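Local coordinates for putative reductase (Peptoclostridium difficile, PDB 5J6C), which is an FMN-dependent nitroreductase that probably reduces nitro compounds, possibly including the antibiotic metronidazole, with its bound flavin, at residues L33-S38 / Q130-G135; L68-F73 / I117-I122; K79-N84 / R159-V164; N145-Y148 / I152-D155. All blocks are in the same frame, centred on the assembly; numbering follows the deposited sequence.

Contact 1 (L33-S38 / Q130-G135); sequences LKKRRS and QAHELG. With FMN (flavin mononucleotide), chain C.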
# COMPACT_ATOMS: atom_id res chain seq x y z
N LEU A 33 2.63 14.47 3.22
CA LEU A 33 2.37 13.76 1.96
C LEU A 33 2.42 14.69 0.75
O LEU A 33 2.78 14.25 -0.35
CB LEU A 33 1.01 13.07 2.00
CG LEU A 33 0.88 11.86 2.90
CD1 LEU A 33 -0.55 11.39 2.81
CD2 LEU A 33 1.85 10.74 2.49
N LYS A 34 2.06 15.97 0.92
CA LYS A 34 2.17 16.92 -0.18
C LYS A 34 3.62 17.10 -0.63
O LYS A 34 3.87 17.41 -1.80
CB LYS A 34 1.58 18.27 0.23
CG LYS A 34 0.06 18.33 0.26
CD LYS A 34 -0.39 19.74 0.59
CE LYS A 34 -1.89 19.88 0.59
NZ LYS A 34 -2.28 21.26 1.04
N LYS A 35 4.57 16.93 0.28
CA LYS A 35 5.98 17.09 -0.05
C LYS A 35 6.65 15.79 -0.51
O LYS A 35 7.82 15.83 -0.89
CB LYS A 35 6.75 17.64 1.16
CG LYS A 35 6.46 19.11 1.47
CD LYS A 35 7.42 19.68 2.52
CE LYS A 35 7.10 19.21 3.94
NZ LYS A 35 7.71 17.89 4.32
N ARG A 36 5.93 14.66 -0.48
CA ARG A 36 6.47 13.38 -0.96
C ARG A 36 6.38 13.33 -2.48
O ARG A 36 5.28 13.28 -3.04
CB ARG A 36 5.70 12.21 -0.35
CG ARG A 36 6.29 10.86 -0.76
CD ARG A 36 5.24 9.78 -1.05
NE ARG A 36 4.24 10.25 -2.01
CZ ARG A 36 4.40 10.26 -3.33
NH1 ARG A 36 5.52 9.80 -3.89
NH2 ARG A 36 3.42 10.74 -4.10
N ARG A 37 7.54 13.32 -3.15
CA ARG A 37 7.65 13.20 -4.60
C ARG A 37 8.66 12.11 -4.93
O ARG A 37 9.66 11.97 -4.22
CB ARG A 37 8.10 14.51 -5.25
CG ARG A 37 7.21 15.72 -4.96
CD ARG A 37 5.82 15.53 -5.56
NE ARG A 37 5.89 14.86 -6.86
CZ ARG A 37 6.18 15.47 -8.01
NH1 ARG A 37 6.42 16.78 -8.02
NH2 ARG A 37 6.24 14.78 -9.14
N SER A 38 8.40 11.35 -5.99
CA SER A 38 9.33 10.30 -6.38
C SER A 38 10.65 10.89 -6.88
O SER A 38 10.67 11.83 -7.67
CB SER A 38 8.72 9.40 -7.46
OG SER A 38 7.61 8.68 -6.96
N GLN A 130 8.57 6.15 5.52
CA GLN A 130 9.62 6.30 6.51
C GLN A 130 10.89 6.90 5.89
O GLN A 130 11.55 7.74 6.52
CB GLN A 130 9.91 4.97 7.18
CG GLN A 130 11.04 5.03 8.20
CD GLN A 130 10.69 5.86 9.43
OE1 GLN A 130 10.12 5.35 10.39
NE2 GLN A 130 11.04 7.14 9.41
N ALA A 131 11.22 6.51 4.66
CA ALA A 131 12.31 7.19 3.96
C ALA A 131 12.06 8.69 3.87
O ALA A 131 12.96 9.50 4.11
CB ALA A 131 12.50 6.60 2.57
N HIS A 132 10.82 9.07 3.54
CA HIS A 132 10.47 10.48 3.43
C HIS A 132 10.65 11.22 4.75
O HIS A 132 11.20 12.32 4.79
CB HIS A 132 9.02 10.62 2.93
CG HIS A 132 8.57 12.03 2.72
ND1 HIS A 132 9.33 12.97 2.06
CD2 HIS A 132 7.41 12.65 3.06
CE1 HIS A 132 8.67 14.12 2.02
NE2 HIS A 132 7.51 13.95 2.62
N GLU A 133 10.20 10.61 5.86
CA GLU A 133 10.35 11.26 7.16
C GLU A 133 11.81 11.42 7.54
O GLU A 133 12.15 12.31 8.32
CB GLU A 133 9.63 10.46 8.25
CG GLU A 133 9.51 11.26 9.54
CD GLU A 133 9.30 10.39 10.77
OE1 GLU A 133 8.36 10.67 11.55
OE2 GLU A 133 10.08 9.42 10.95
N LEU A 134 12.69 10.58 7.01
CA LEU A 134 14.11 10.67 7.34
C LEU A 134 14.88 11.51 6.34
O LEU A 134 16.12 11.45 6.31
CB LEU A 134 14.71 9.27 7.43
CG LEU A 134 14.04 8.32 8.42
CD1 LEU A 134 14.59 6.90 8.25
CD2 LEU A 134 14.23 8.82 9.85
N GLY A 135 14.19 12.28 5.50
CA GLY A 135 14.84 13.20 4.60
C GLY A 135 15.43 12.58 3.36
O GLY A 135 16.28 13.21 2.70
N1 FMN C . 8.34 5.21 -11.31
C2 FMN C . 9.31 4.77 -12.19
O2 FMN C . 10.17 5.52 -12.60
N3 FMN C . 9.33 3.46 -12.62
C4 FMN C . 8.35 2.57 -12.20
O4 FMN C . 8.35 1.40 -12.57
C4A FMN C . 7.37 3.02 -11.33
N5 FMN C . 6.42 2.12 -10.92
C5A FMN C . 5.45 2.52 -10.03
C6 FMN C . 4.50 1.60 -9.62
C7 FMN C . 3.53 1.98 -8.73
C7M FMN C . 2.50 0.99 -8.28
C8 FMN C . 3.50 3.27 -8.26
C8M FMN C . 2.44 3.67 -7.29
C9 FMN C . 4.44 4.20 -8.66
C9A FMN C . 5.43 3.82 -9.56
N10 FMN C . 6.39 4.73 -9.99
C10 FMN C . 7.36 4.33 -10.88
C1' FMN C . 6.37 6.15 -9.48
C2' FMN C . 5.29 6.98 -10.19
O2' FMN C . 5.74 7.41 -11.46
C3' FMN C . 4.89 8.17 -9.31
O3' FMN C . 4.57 7.70 -8.03
C4' FMN C . 3.70 8.94 -9.88
O4' FMN C . 4.05 9.46 -11.14
C5' FMN C . 3.29 10.08 -8.93
O5' FMN C . 4.36 10.99 -8.86
P FMN C . 5.08 11.29 -7.46
O1P FMN C . 5.38 9.98 -6.77
O2P FMN C . 6.37 12.05 -7.67
O3P FMN C . 4.11 12.09 -6.63

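Contact 2 (L68-F73 / I117-I122); sequences LRTWEF and IEDASI. With FMN (flavin mononucleotide), chain E.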
# COMPACT_ATOMS: atom_id res chain seq x y z
N LEU A 68 -0.21 -12.70 8.40
CA LEU A 68 0.70 -13.73 7.91
C LEU A 68 2.06 -13.19 7.49
O LEU A 68 3.00 -13.98 7.34
CB LEU A 68 0.08 -14.47 6.74
CG LEU A 68 -1.07 -15.44 7.02
CD1 LEU A 68 -1.50 -16.12 5.73
CD2 LEU A 68 -0.67 -16.46 8.08
N ARG A 69 2.18 -11.88 7.27
CA ARG A 69 3.45 -11.26 6.90
C ARG A 69 4.15 -12.01 5.76
O ARG A 69 5.29 -12.45 5.89
CB ARG A 69 4.37 -11.16 8.12
CG ARG A 69 3.77 -10.37 9.28
CD ARG A 69 4.77 -10.29 10.42
NE ARG A 69 4.37 -9.34 11.46
CZ ARG A 69 4.84 -9.37 12.71
NH1 ARG A 69 5.69 -10.33 13.06
NH2 ARG A 69 4.44 -8.47 13.60
N THR A 70 3.45 -12.15 4.63
CA THR A 70 3.99 -12.94 3.53
C THR A 70 5.27 -12.35 2.93
O THR A 70 5.98 -13.07 2.22
CB THR A 70 2.96 -13.09 2.40
OG1 THR A 70 2.63 -11.79 1.88
CG2 THR A 70 1.69 -13.77 2.88
N TRP A 71 5.57 -11.08 3.19
CA TRP A 71 6.66 -10.42 2.49
C TRP A 71 8.02 -10.79 3.08
O TRP A 71 8.13 -11.41 4.14
CB TRP A 71 6.47 -8.90 2.52
CG TRP A 71 5.74 -8.31 3.72
CD1 TRP A 71 4.55 -7.64 3.70
CD2 TRP A 71 6.17 -8.30 5.09
NE1 TRP A 71 4.21 -7.24 4.96
CE2 TRP A 71 5.19 -7.62 5.84
CE3 TRP A 71 7.29 -8.80 5.77
CZ2 TRP A 71 5.28 -7.43 7.22
CZ3 TRP A 71 7.39 -8.60 7.13
CH2 TRP A 71 6.38 -7.93 7.84
N GLU A 72 9.07 -10.43 2.33
CA GLU A 72 10.46 -10.40 2.78
C GLU A 72 11.17 -9.29 2.04
O GLU A 72 10.73 -8.86 0.96
CB GLU A 72 11.21 -11.73 2.55
CG GLU A 72 10.38 -12.96 2.80
CD GLU A 72 11.12 -14.04 3.54
OE1 GLU A 72 12.29 -13.81 3.91
OE2 GLU A 72 10.52 -15.12 3.74
N PHE A 73 12.27 -8.83 2.60
CA PHE A 73 12.98 -7.66 2.10
C PHE A 73 14.43 -8.01 1.82
O PHE A 73 15.10 -8.63 2.65
CB PHE A 73 12.86 -6.50 3.09
CG PHE A 73 11.43 -6.25 3.52
CD1 PHE A 73 10.54 -5.59 2.68
CD2 PHE A 73 10.97 -6.72 4.73
CE1 PHE A 73 9.22 -5.37 3.06
CE2 PHE A 73 9.66 -6.52 5.13
CZ PHE A 73 8.77 -5.85 4.29
N ILE A 117 0.12 -9.55 -3.04
CA ILE A 117 0.27 -8.29 -3.76
C ILE A 117 -0.08 -7.12 -2.84
O ILE A 117 0.66 -6.13 -2.75
CB ILE A 117 -0.61 -8.27 -5.02
CG1 ILE A 117 -0.23 -9.39 -5.97
CG2 ILE A 117 -0.49 -6.92 -5.71
CD1 ILE A 117 -1.21 -9.56 -7.15
N GLU A 118 -1.21 -7.23 -2.15
CA GLU A 118 -1.61 -6.21 -1.19
C GLU A 118 -0.58 -6.09 -0.08
O GLU A 118 -0.11 -4.98 0.22
CB GLU A 118 -2.98 -6.55 -0.63
CG GLU A 118 -4.14 -6.28 -1.57
CD GLU A 118 -4.40 -7.38 -2.61
OE1 GLU A 118 -3.53 -8.24 -2.85
OE2 GLU A 118 -5.51 -7.36 -3.18
N ASP A 119 -0.23 -7.22 0.56
CA ASP A 119 0.74 -7.22 1.64
C ASP A 119 2.00 -6.48 1.23
O ASP A 119 2.47 -5.57 1.92
CB ASP A 119 1.11 -8.65 2.05
CG ASP A 119 0.01 -9.35 2.84
OD1 ASP A 119 -0.96 -8.68 3.24
OD2 ASP A 119 0.14 -10.59 3.06
N ALA A 120 2.58 -6.89 0.09
CA ALA A 120 3.83 -6.32 -0.36
C ALA A 120 3.68 -4.84 -0.65
O ALA A 120 4.59 -4.05 -0.37
CB ALA A 120 4.33 -7.05 -1.60
N SER A 121 2.53 -4.44 -1.21
CA SER A 121 2.33 -3.05 -1.58
C SER A 121 2.27 -2.16 -0.34
O SER A 121 2.78 -1.04 -0.36
CB SER A 121 1.04 -2.91 -2.39
OG SER A 121 1.07 -3.70 -3.54
N ILE A 122 1.66 -2.66 0.73
CA ILE A 122 1.57 -1.88 1.97
C ILE A 122 2.94 -1.72 2.59
O ILE A 122 3.30 -0.62 3.04
CB ILE A 122 0.60 -2.55 2.95
CG1 ILE A 122 -0.82 -2.52 2.39
CG2 ILE A 122 0.70 -1.88 4.32
CD1 ILE A 122 -1.69 -3.60 2.96
N1 FMN E . -9.20 -8.02 8.77
C2 FMN E . -10.50 -8.51 8.74
O2 FMN E . -11.16 -8.61 9.77
N3 FMN E . -11.08 -8.90 7.55
C4 FMN E . -10.38 -8.80 6.37
O4 FMN E . -10.91 -9.13 5.30
C4A FMN E . -9.08 -8.30 6.40
N5 FMN E . -8.39 -8.19 5.21
C5A FMN E . -7.10 -7.69 5.22
C6 FMN E . -6.43 -7.61 4.00
C7 FMN E . -5.14 -7.10 3.94
C7M FMN E . -4.47 -7.04 2.60
C8 FMN E . -4.51 -6.69 5.12
C8M FMN E . -3.11 -6.14 5.04
C9 FMN E . -5.18 -6.77 6.35
C9A FMN E . -6.49 -7.28 6.41
N10 FMN E . -7.19 -7.37 7.62
C10 FMN E . -8.49 -7.89 7.60
C1' FMN E . -6.54 -7.00 8.94
C2' FMN E . -5.77 -8.29 9.37
O2' FMN E . -6.53 -9.21 10.13
C3' FMN E . -4.41 -8.24 10.10
O3' FMN E . -4.26 -9.00 11.30
C4' FMN E . -4.00 -6.89 10.54
O4' FMN E . -3.82 -6.01 9.46
C5' FMN E . -2.70 -7.15 11.30
O5' FMN E . -3.01 -6.90 12.65
P FMN E . -3.03 -5.35 13.07
O1P FMN E . -1.60 -4.96 13.34
O2P FMN E . -3.53 -4.48 11.94
O3P FMN E . -3.87 -5.14 14.32
O HOH W 1 2.02 -5.77 4.54

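Contact 3 (K79-N84 / R159-V164); sequences KEKLIN and REELKV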
# COMPACT_ATOMS: atom_id res chain seq x y z
N LYS A 79 27.17 -2.00 -5.48
CA LYS A 79 26.99 -1.20 -6.68
C LYS A 79 26.76 -2.08 -7.90
O LYS A 79 25.92 -1.77 -8.76
CB LYS A 79 28.19 -0.27 -6.89
CG LYS A 79 27.91 0.83 -7.89
CD LYS A 79 29.18 1.47 -8.44
CE LYS A 79 28.82 2.65 -9.34
NZ LYS A 79 27.45 2.50 -9.92
N GLU A 80 27.49 -3.20 -7.98
CA GLU A 80 27.34 -4.09 -9.13
C GLU A 80 25.96 -4.71 -9.16
O GLU A 80 25.35 -4.81 -10.23
CB GLU A 80 28.43 -5.17 -9.09
CG GLU A 80 28.84 -5.66 -10.47
CD GLU A 80 29.04 -4.52 -11.47
OE1 GLU A 80 29.78 -3.56 -11.15
OE2 GLU A 80 28.43 -4.59 -12.57
N LYS A 81 25.44 -5.13 -8.00
CA LYS A 81 24.07 -5.64 -7.93
C LYS A 81 23.07 -4.58 -8.36
O LYS A 81 22.06 -4.89 -9.00
CB LYS A 81 23.75 -6.11 -6.50
CG LYS A 81 24.25 -7.52 -6.15
CD LYS A 81 23.37 -8.57 -6.83
CE LYS A 81 24.04 -9.95 -6.90
NZ LYS A 81 24.20 -10.58 -5.57
N LEU A 82 23.32 -3.32 -7.99
CA LEU A 82 22.39 -2.25 -8.33
C LEU A 82 22.36 -2.01 -9.83
O LEU A 82 21.30 -1.72 -10.41
CB LEU A 82 22.78 -0.97 -7.58
CG LEU A 82 22.46 -1.05 -6.09
CD1 LEU A 82 23.05 0.11 -5.33
CD2 LEU A 82 20.94 -1.11 -5.87
N ILE A 83 23.52 -2.10 -10.48
CA ILE A 83 23.59 -2.03 -11.94
C ILE A 83 22.79 -3.17 -12.56
O ILE A 83 21.94 -2.96 -13.44
CB ILE A 83 25.06 -2.04 -12.41
CG1 ILE A 83 25.77 -0.76 -11.97
CG2 ILE A 83 25.14 -2.25 -13.92
CD1 ILE A 83 27.25 -0.74 -12.27
N ASN A 84 23.05 -4.40 -12.11
CA ASN A 84 22.31 -5.56 -12.60
C ASN A 84 20.81 -5.35 -12.47
O ASN A 84 20.05 -5.57 -13.41
CB ASN A 84 22.74 -6.82 -11.86
CG ASN A 84 24.20 -7.18 -12.11
OD1 ASN A 84 24.83 -6.66 -13.03
ND2 ASN A 84 24.74 -8.07 -11.29
N ARG A 159 14.85 -12.68 -9.50
CA ARG A 159 15.07 -13.85 -8.66
C ARG A 159 16.38 -14.55 -9.02
O ARG A 159 17.08 -15.05 -8.13
CB ARG A 159 13.91 -14.83 -8.79
CG ARG A 159 12.62 -14.37 -8.13
CD ARG A 159 11.61 -15.51 -8.03
NE ARG A 159 10.78 -15.67 -9.24
CZ ARG A 159 10.77 -16.76 -10.01
NH1 ARG A 159 11.52 -17.80 -9.70
NH2 ARG A 159 9.99 -16.80 -11.10
N GLU A 160 16.73 -14.59 -10.31
CA GLU A 160 18.03 -15.15 -10.70
C GLU A 160 19.16 -14.27 -10.18
O GLU A 160 20.20 -14.78 -9.73
CB GLU A 160 18.12 -15.28 -12.21
CG GLU A 160 17.16 -16.30 -12.80
CD GLU A 160 17.60 -17.74 -12.53
OE1 GLU A 160 18.79 -17.95 -12.19
OE2 GLU A 160 16.75 -18.66 -12.68
N GLU A 161 18.98 -12.95 -10.24
CA GLU A 161 20.05 -12.05 -9.83
C GLU A 161 20.28 -12.12 -8.33
O GLU A 161 21.43 -12.04 -7.88
CB GLU A 161 19.69 -10.63 -10.27
CG GLU A 161 20.74 -9.60 -9.89
CD GLU A 161 22.08 -9.91 -10.53
OE1 GLU A 161 22.10 -10.34 -11.70
OE2 GLU A 161 23.10 -9.73 -9.83
N LEU A 162 19.22 -12.29 -7.55
CA LEU A 162 19.31 -12.28 -6.09
C LEU A 162 19.18 -13.68 -5.48
O LEU A 162 19.09 -13.80 -4.25
CB LEU A 162 18.26 -11.34 -5.51
CG LEU A 162 18.39 -9.88 -5.98
CD1 LEU A 162 17.33 -9.06 -5.31
CD2 LEU A 162 19.79 -9.34 -5.65
N LYS A 163 19.13 -14.72 -6.31
CA LYS A 163 19.10 -16.11 -5.85
C LYS A 163 17.86 -16.40 -5.00
O LYS A 163 17.91 -17.12 -4.01
CB LYS A 163 20.39 -16.46 -5.11
CG LYS A 163 21.62 -16.32 -5.98
CD LYS A 163 21.70 -17.50 -6.95
CE LYS A 163 22.98 -17.49 -7.79
NZ LYS A 163 23.80 -18.74 -7.69
N VAL A 164 16.72 -15.87 -5.44
CA VAL A 164 15.46 -16.00 -4.71
C VAL A 164 14.78 -17.30 -5.10
O VAL A 164 14.59 -17.56 -6.30
CB VAL A 164 14.56 -14.81 -5.03
CG1 VAL A 164 13.23 -14.95 -4.30
CG2 VAL A 164 15.27 -13.51 -4.67

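Contact 4 (N145-Y148 / I152-D155); sequences NRMY and IEAD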
# COMPACT_ATOMS: atom_id res chain seq x y z
N ASN A 145 4.00 -8.08 -13.13
CA ASN A 145 3.32 -7.77 -14.39
C ASN A 145 4.18 -6.95 -15.33
O ASN A 145 3.66 -6.33 -16.26
CB ASN A 145 1.99 -7.03 -14.15
CG ASN A 145 0.86 -7.97 -13.74
OD1 ASN A 145 1.02 -9.19 -13.68
ND2 ASN A 145 -0.31 -7.39 -13.45
N ARG A 146 5.50 -6.92 -15.11
CA ARG A 146 6.43 -6.21 -15.97
C ARG A 146 7.42 -7.20 -16.57
O ARG A 146 7.77 -8.22 -15.95
CB ARG A 146 7.18 -5.13 -15.20
CG ARG A 146 6.27 -4.01 -14.72
CD ARG A 146 5.56 -3.36 -15.93
NE ARG A 146 4.61 -2.32 -15.54
CZ ARG A 146 3.29 -2.49 -15.52
NH1 ARG A 146 2.76 -3.66 -15.86
NH2 ARG A 146 2.50 -1.48 -15.17
N MET A 147 7.87 -6.90 -17.78
CA MET A 147 8.77 -7.80 -18.49
C MET A 147 10.19 -7.25 -18.46
O MET A 147 10.41 -6.04 -18.62
CB MET A 147 8.31 -8.00 -19.95
CG MET A 147 6.92 -8.62 -20.10
SD MET A 147 6.72 -10.29 -19.41
CE MET A 147 7.77 -11.23 -20.54
N TYR A 148 11.16 -8.14 -18.23
CA TYR A 148 12.54 -7.84 -18.57
C TYR A 148 12.67 -7.53 -20.06
O TYR A 148 13.28 -6.53 -20.45
CB TYR A 148 13.46 -9.00 -18.17
CG TYR A 148 14.85 -8.93 -18.78
CD1 TYR A 148 15.13 -9.53 -20.02
CD2 TYR A 148 15.89 -8.27 -18.11
CE1 TYR A 148 16.41 -9.46 -20.57
CE2 TYR A 148 17.17 -8.22 -18.65
CZ TYR A 148 17.43 -8.81 -19.87
OH TYR A 148 18.69 -8.72 -20.38
N ILE A 152 11.11 -12.66 -21.13
CA ILE A 152 11.46 -12.95 -19.74
C ILE A 152 10.71 -11.98 -18.83
O ILE A 152 10.66 -10.78 -19.09
CB ILE A 152 12.98 -12.85 -19.53
CG1 ILE A 152 13.70 -13.93 -20.37
CG2 ILE A 152 13.35 -12.99 -18.04
CD1 ILE A 152 15.21 -13.73 -20.49
N GLU A 153 10.10 -12.52 -17.77
CA GLU A 153 9.48 -11.68 -16.74
C GLU A 153 10.54 -10.96 -15.92
O GLU A 153 11.60 -11.51 -15.62
CB GLU A 153 8.61 -12.52 -15.81
CG GLU A 153 7.33 -13.04 -16.40
CD GLU A 153 6.60 -13.94 -15.40
OE1 GLU A 153 5.46 -14.36 -15.69
OE2 GLU A 153 7.18 -14.22 -14.32
N ALA A 154 10.25 -9.72 -15.53
CA ALA A 154 11.18 -9.01 -14.64
C ALA A 154 11.34 -9.75 -13.32
O ALA A 154 12.45 -9.82 -12.77
CB ALA A 154 10.71 -7.57 -14.40
N ASP A 155 10.25 -10.31 -12.80
CA ASP A 155 10.30 -11.16 -11.61
C ASP A 155 11.39 -12.23 -11.74
O ASP A 155 12.27 -12.34 -10.88
CB ASP A 155 8.94 -11.81 -11.39
CG ASP A 155 8.99 -12.95 -10.40
OD1 ASP A 155 9.30 -12.68 -9.23
OD2 ASP A 155 8.71 -14.11 -10.77
O HOH W 2 7.43 -9.86 -13.49

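Contact 1 (L33-S38 / Q130-G135)
R36 rests on the imidazole of H132: its CB lies over one ring face, 4.0 Å from the ring centroid and 17° off the normal, a CH-pi contact, with CA nearer the rim. Beyond CB the chain turns away from the histidine. CG stands anti to the backbone N (chi1 -176°), and bends at chi2 and chi3 swing the guanidinium to the FMN phosphate. There NH1 meets O1P of the FMN phosphate at 2.9 Å in a nearly straight bond (166°). NH2 gives a bond to O3P, also 2.9 Å long, and a weak one back to O1P, which sits at the guanidinium edge near its plane. The segment at the end of helix 30-34 thus presents consecutive phosphate ligands, R36, R37 and S38, as in the arginine- and serine-containing N-terminal motif of the nitroreductase family; R40 adds a further hydrogen bond to FMN. R37 brings NE to O2P at 3.0 Å, S38 places its backbone N 2.7 Å from the same O2P, and S38 OG donates to O1P at 2.6 Å. On the helix side H132 occupies the last turn of helix 116-133, which closes in a Schellman motif at G135. Its NE2 is hydrogen-bonded to the carbonyl of F32, which limits the ring's rotation while one face lies against R36, and its CE1 comes within 3.5 Å of K35 O.

Contact 2 (L68-F73 / I117-I122)
W71 and A120 bring the two backbones closest, with 5.7 Å between their CA atoms: the loop 68-70 runs into strand 71-76 here, alongside the helical turns 117-122 of helix 116-133. T70 and D119 cross at about a right angle. T70 OG1 donates to the anti lone pair of D119 OD2 at 3.0 Å; with chi1 at 61° the hydroxyl is tucked between its own backbone N and carbonyl carbon, aimed at the helix. W71 comes edge-on, CD1 lying 3.4 Å from D119 O near the indole plane. A water bridges the same pair, taking the NE1 hydrogen of W71 at 2.7 Å and donating to D119 O at 2.7 Å. F73 CZ lies over one indole face and R69 CA over the opposite one. E118 CB and I122 CD1 each stand 3.6 Å from a flavin methyl, C7M and C8M respectively, of an FMN whose phosphate is held by the second subunit. D119 OD1, bonded to the backbone N of S65, lies 3.8 Å from C8M. With T70 gripping one oxygen and S65 the other, the carboxylate is fixed in rotation within this buried wall of the pocket at the dimer interface.

Contact 3 (K79-N84 / R159-V164)
N84 and E161 share the hydrogen bond between helix 79-86 and the end of helix 154-162: N84 ND2 donates to E161 OE2 at 2.8 Å, with an N-H...O angle of 154°. The amide and carboxylate planes stand 60° apart, and the donor arrives from above the carboxylate plane, 52° out of it, so the two flat groups meet crosswise. E161 reaches across with CG anti to its backbone N and a bend at chi2 that turns OE2 toward N84.

Van der Waals contact fills in around this bond. N84 CB lies 3.4 Å from E161 CD, so the asparagine touches the carboxylate with its methylene as well as with its amide. The aliphatic part of K81 packs on the neighbouring leucine, its CD 3.8 Å from L162 CD2.

Electrostatics adds a looser attraction. K81 CE, the methylene next to the ammonium, approaches E161 OE2 to 3.1 Å. K81 NZ itself is 4.5 Å from E161 OE2, too far for a salt bridge, though the opposite charges should still attract. The ammonium goes elsewhere for its hydrogen bonds, to N200 OD1 and N199 O of the second subunit, and the lysine thereby links the helix pair to the C-terminal tail of that chain.

The contact joins helix 79-86 to the end of helix 154-162. N84 O is also hydrogen-bonded to Y157 OH, one turn earlier on the latter helix. Beneath them lies the antiparallel sheet: K81 and L82 rest on V76 of strand 71-76, while L162 packs on I74 of that strand and V105 of strand 102-109.

Contact 4 (N145-Y148 / I152-D155)
Y148 lies side by side with I152, the two side chains pointing the same way, and the ring's CD1 comes 4.0 Å from I152 CB. With CG anti to the backbone N (chi1 166°), the tyrosine ring extends alongside the isoleucine. The ring also stacks on that of Y157.

The backbones that carry this pair run antiparallel through one bridge, M147 opposite E153 as a non-hydrogen-bonded pair. The two flanking bonds are unequal: A154 N donates to R146 O at 2.9 Å with an angle of 164°, whereas Y148 N to I152 O, though 2.8 Å long, is sharply bent at 119° and weak. R146 O takes a second donor, a water 3.0 Å away that also accepts from D155 N. The carbonyl thus serves the first turn of the helix directly and through solvent, just after E153 at the N-cap position.

M147 folds back over the bridge. Bends at chi2 and chi3 curl its tail so that CE sits 3.3 Å from I152 O, and SD lies 4.1 Å from E153 CG. R146 turns away: NH1 donates to N145 O at 2.8 Å from above the carbonyl plane and forms a salt bridge with D114 of the second subunit.

The hairpin-like turn lies between strand 137-142 and helix 154-162. Y148 O binds T90 OG1, A154 packs on R89 and V143, and D155, in the helix's first turn, reaches the backbone N of V170 in strand 168-177.

Following the chain from its N terminus, contact 1 opens first, at the end of helix 30-34, and closes at the end of helix 116-133. Contact 2 is nested within that loop, running from the start of strand 71-76 to an earlier part of the same helix. Contact 3 opens on helix 79-86 before either has closed and ends on helix 154-162, so it crosses both. Contact 4, a short loop between strand 137-142 and helix 154-162, follows contacts 1 and 2 in series and nests inside contact 3. Contacts 1 and 2, with centres about 21 Å apart, each adjoin a different FMN; all four touch the second subunit.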